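Conserved hypothetical protein (Deinococcus radiodurans, PDB 2G40) may function in L-lactate utilization as a homodimeric member of the LutC/YkgG family. Local coordinates at residues T72-A77 / Q219-G224; T130-A135 / C164-D169. All coordinates share one frame; numbering follows the deposited sequence.

Interaction 1: residues T72-A77 / Q219-G224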
# COMPACT_ATOMS: atom_id res chain seq x y z
N THR A 72 17.65 -8.98 -11.20
CA THR A 72 18.48 -10.14 -11.46
C THR A 72 17.62 -11.38 -11.34
O THR A 72 16.69 -11.42 -10.55
CB THR A 72 19.69 -10.21 -10.50
OG1 THR A 72 20.61 -11.23 -10.94
CG2 THR A 72 19.26 -10.47 -9.08
N HIS A 73 17.91 -12.38 -12.16
CA HIS A 73 17.22 -13.66 -12.08
C HIS A 73 18.29 -14.69 -11.72
O HIS A 73 19.29 -14.80 -12.41
CB HIS A 73 16.55 -14.00 -13.40
CG HIS A 73 15.66 -15.22 -13.34
ND1 HIS A 73 14.86 -15.60 -14.39
CD2 HIS A 73 15.44 -16.13 -12.36
CE1 HIS A 73 14.20 -16.70 -14.07
NE2 HIS A 73 14.54 -17.04 -12.85
N VAL A 74 18.10 -15.39 -10.61
CA VAL A 74 19.08 -16.34 -10.10
C VAL A 74 18.39 -17.67 -9.77
O VAL A 74 17.17 -17.74 -9.70
CB VAL A 74 19.81 -15.77 -8.84
CG1 VAL A 74 20.55 -14.50 -9.17
CG2 VAL A 74 18.82 -15.55 -7.68
N SER A 75 19.19 -18.72 -9.59
CA SER A 75 18.71 -19.99 -9.05
C SER A 75 18.50 -19.88 -7.55
O SER A 75 19.05 -18.99 -6.91
CB SER A 75 19.73 -21.10 -9.31
OG SER A 75 20.93 -20.84 -8.57
N ALA A 76 17.75 -20.83 -6.98
CA ALA A 76 17.58 -20.90 -5.52
C ALA A 76 18.93 -20.94 -4.81
O ALA A 76 19.10 -20.28 -3.78
CB ALA A 76 16.78 -22.11 -5.14
N ALA A 77 19.87 -21.72 -5.36
CA ALA A 77 21.21 -21.86 -4.80
C ALA A 77 21.97 -20.54 -4.79
O ALA A 77 22.76 -20.28 -3.89
CB ALA A 77 22.01 -22.89 -5.60
N GLN A 219 15.71 -3.36 -5.52
CA GLN A 219 16.35 -4.50 -6.17
C GLN A 219 15.33 -5.61 -6.22
O GLN A 219 14.84 -6.06 -5.20
CB GLN A 219 17.56 -4.97 -5.38
CG GLN A 219 18.14 -6.32 -5.82
CD GLN A 219 19.01 -6.20 -7.05
OE1 GLN A 219 20.02 -5.51 -7.01
NE2 GLN A 219 18.64 -6.87 -8.13
N VAL A 220 15.03 -6.07 -7.42
CA VAL A 220 14.20 -7.22 -7.63
C VAL A 220 15.10 -8.41 -7.92
O VAL A 220 16.00 -8.35 -8.76
CB VAL A 220 13.20 -7.02 -8.81
CG1 VAL A 220 12.45 -8.31 -9.10
CG2 VAL A 220 12.25 -5.85 -8.53
N ILE A 221 14.85 -9.49 -7.19
CA ILE A 221 15.55 -10.73 -7.38
C ILE A 221 14.50 -11.77 -7.72
O ILE A 221 13.70 -12.16 -6.88
CB ILE A 221 16.36 -11.16 -6.12
CG1 ILE A 221 17.35 -10.06 -5.74
CG2 ILE A 221 17.08 -12.51 -6.38
CD1 ILE A 221 18.24 -10.43 -4.57
N VAL A 222 14.49 -12.18 -8.98
CA VAL A 222 13.66 -13.31 -9.38
C VAL A 222 14.42 -14.59 -9.13
O VAL A 222 15.60 -14.67 -9.43
CB VAL A 222 13.22 -13.22 -10.84
CG1 VAL A 222 12.30 -14.41 -11.22
CG2 VAL A 222 12.56 -11.91 -11.06
N VAL A 223 13.75 -15.59 -8.56
CA VAL A 223 14.42 -16.82 -8.25
C VAL A 223 13.69 -18.01 -8.86
O VAL A 223 12.46 -18.10 -8.78
CB VAL A 223 14.66 -16.99 -6.71
CG1 VAL A 223 13.44 -16.75 -5.89
CG2 VAL A 223 15.27 -18.37 -6.41
N GLY A 224 14.45 -18.87 -9.52
CA GLY A 224 13.97 -20.22 -9.86
C GLY A 224 13.59 -20.40 -11.32
O GLY A 224 13.68 -19.48 -12.14
OXT GLY A 224 13.18 -21.50 -11.72
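Two parallel strands pair here at the edge of the six-stranded parallel sheet: 70-74, one of its two outermost strands within the chain, and 217-223, the last strand before the C-terminus. The sheet is consistent with a Rossmann-like alpha/beta fold, with helices 53-66 and 79-87 packed against this pair. T72 pairs with I221, H73 with V222 and V74 with V223. T72 N donates to V220 O at 3.0 Å and V222 N to T72 O at 2.8 Å. V74 N donates to V222 O, and G224 N to V74 O. V220 O also accepts from Q219 NE2, which comes from well above the carbonyl plane. On the face of helix 79-87, V74 CG2 meets I221 CG2 at 3.7 Å, and T72 CG2 lies beside I221 CG1 at 3.9 Å. Past the strand end, V223 CG2 packs on the backbone of A76. The other face carries H73. Its CG stands anti to the backbone N (chi1 -172°), which swings the ring across V222. V222 CG1 sits over one ring face in a CH-pi contact, 3.8 Å from the centroid. At the ring edge, H73 NE2 donates to the C-terminal carboxylate atom G224 O at 2.7 Å.

Interaction 2: residues T130-A135 / C164-D169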
# COMPACT_ATOMS: atom_id res chain seq x y z
N THR A 130 12.25 -8.54 1.45
CA THR A 130 10.92 -9.15 1.48
C THR A 130 10.70 -10.10 0.34
O THR A 130 11.37 -10.04 -0.69
CB THR A 130 9.74 -8.11 1.40
OG1 THR A 130 9.58 -7.66 0.04
CG2 THR A 130 9.95 -6.93 2.31
N GLY A 131 9.71 -10.97 0.54
CA GLY A 131 9.07 -11.68 -0.55
C GLY A 131 7.96 -10.81 -1.11
O GLY A 131 7.96 -9.58 -0.95
N CYS A 132 7.03 -11.43 -1.79
CA CYS A 132 5.84 -10.73 -2.26
C CYS A 132 4.70 -11.71 -2.39
O CYS A 132 4.89 -12.92 -2.15
CB CYS A 132 6.08 -10.09 -3.60
SG CYS A 132 6.47 -11.24 -4.94
N ALA A 133 3.54 -11.21 -2.77
CA ALA A 133 2.37 -12.05 -2.99
C ALA A 133 2.31 -12.54 -4.43
O ALA A 133 2.06 -13.74 -4.69
CB ALA A 133 1.10 -11.33 -2.62
N VAL A 134 2.52 -11.61 -5.35
CA VAL A 134 2.45 -11.87 -6.79
C VAL A 134 3.10 -10.71 -7.52
O VAL A 134 3.24 -9.61 -6.97
CB VAL A 134 0.98 -12.07 -7.27
CG1 VAL A 134 0.19 -10.77 -7.17
CG2 VAL A 134 0.95 -12.68 -8.68
N ALA A 135 3.56 -10.96 -8.75
CA ALA A 135 4.06 -9.90 -9.59
C ALA A 135 3.39 -10.00 -10.93
O ALA A 135 3.02 -11.09 -11.36
CB ALA A 135 5.57 -9.99 -9.77
N CYS A 164 13.45 -7.15 -3.01
CA CYS A 164 12.23 -7.91 -3.08
C CYS A 164 12.46 -9.18 -3.89
O CYS A 164 12.83 -9.12 -5.08
CB CYS A 164 11.14 -7.06 -3.72
SG CYS A 164 9.60 -7.91 -3.82
N VAL A 165 12.25 -10.32 -3.25
CA VAL A 165 12.50 -11.62 -3.88
C VAL A 165 11.18 -12.11 -4.44
O VAL A 165 10.20 -12.21 -3.71
CB VAL A 165 13.06 -12.65 -2.88
CG1 VAL A 165 13.14 -14.03 -3.51
CG2 VAL A 165 14.41 -12.22 -2.37
N VAL A 166 11.17 -12.41 -5.73
CA VAL A 166 9.98 -12.81 -6.46
C VAL A 166 10.26 -14.19 -7.02
O VAL A 166 11.17 -14.35 -7.80
CB VAL A 166 9.72 -11.84 -7.62
CG1 VAL A 166 8.50 -12.30 -8.43
CG2 VAL A 166 9.56 -10.40 -7.10
N ARG A 167 9.50 -15.19 -6.61
CA ARG A 167 9.69 -16.51 -7.20
C ARG A 167 9.21 -16.46 -8.63
O ARG A 167 8.23 -15.81 -8.90
CB ARG A 167 8.90 -17.55 -6.44
CG ARG A 167 9.27 -17.68 -5.00
CD ARG A 167 8.83 -19.02 -4.45
NE ARG A 167 7.41 -19.22 -4.67
CZ ARG A 167 6.45 -18.70 -3.92
NH1 ARG A 167 6.74 -17.95 -2.85
NH2 ARG A 167 5.17 -18.94 -4.21
N GLU A 168 9.90 -17.14 -9.55
CA GLU A 168 9.47 -17.20 -10.94
C GLU A 168 7.97 -17.52 -11.04
O GLU A 168 7.26 -16.89 -11.82
CB GLU A 168 10.30 -18.22 -11.72
CG GLU A 168 9.94 -18.35 -13.19
CD GLU A 168 8.78 -19.32 -13.47
OE1 GLU A 168 8.43 -20.16 -12.61
OE2 GLU A 168 8.23 -19.22 -14.59
N ASP A 169 7.50 -18.46 -10.21
CA ASP A 169 6.09 -18.91 -10.23
C ASP A 169 5.09 -17.92 -9.65
O ASP A 169 3.89 -18.16 -9.69
CB ASP A 169 5.93 -20.28 -9.56
CG ASP A 169 6.22 -20.26 -8.06
OD1 ASP A 169 6.33 -19.17 -7.46
OD2 ASP A 169 6.34 -21.35 -7.48
O HOH W 1 8.43 -14.03 -2.86
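T130 and C164 form a parallel beta bridge in the middle of the six-stranded sheet, where strand 127-130 ends beside 161-167. Beyond it the chain leaves toward the smaller mixed sheet and strand 134-136, opening with a classic beta bulge at A133 and V134 opposite I143. One direct hydrogen bond crosses the contact: V165 N to T130 O, 2.7 Å and nearly straight at 173°. CA-H...O contacts flank it, from C164 CA to T130 O and from G131 CA to V165 O. A water extends the link where the chain leaves the strand, accepting from C132 N at 3.1 Å and donating to V165 O at 2.7 Å. Side-chain polar bonding centres on T130. With chi1 at 77°, OG1 sits between its backbone N and carbonyl carbon, and from there donates to a lone pair of G131 O at 2.7 Å; H162 NE2 also bonds to this hydroxyl. A valine in its place would probably leave G131 O without this donor and H162 NE2 without its hydroxyl partner. Apolar contacts add to these. C164 SG lies 4.1 Å from C132 CB, and A135 CB meets V166 CG1 at 4.0 Å. C132 SG reaches the other branch of the same valine, 3.9 Å from V166 CG2.

Overall arrangement
Interactions 1 and 2 lie in the same parallel sheet, their centres about 10 Å apart. Strands 217-223 and 161-167 are neighbours and join them directly. Probable backbone hydrogen bonds run from C164 N to Q219 O and from V166 N to I221 O, each 2.8 Å. Side chains meet too: V223 CG1 packs on V165 CG1 at 3.6 Å. Interaction 1 lies at one edge of the sheet and is partly exposed. The touching residues of interaction 2 are all buried, near the centre of the chain, where the parallel sheet gives way to the mixed one. Along the sequence, both segments of interaction 2 fall between those of interaction 1. Neither contact touches the second subunit of the dimer.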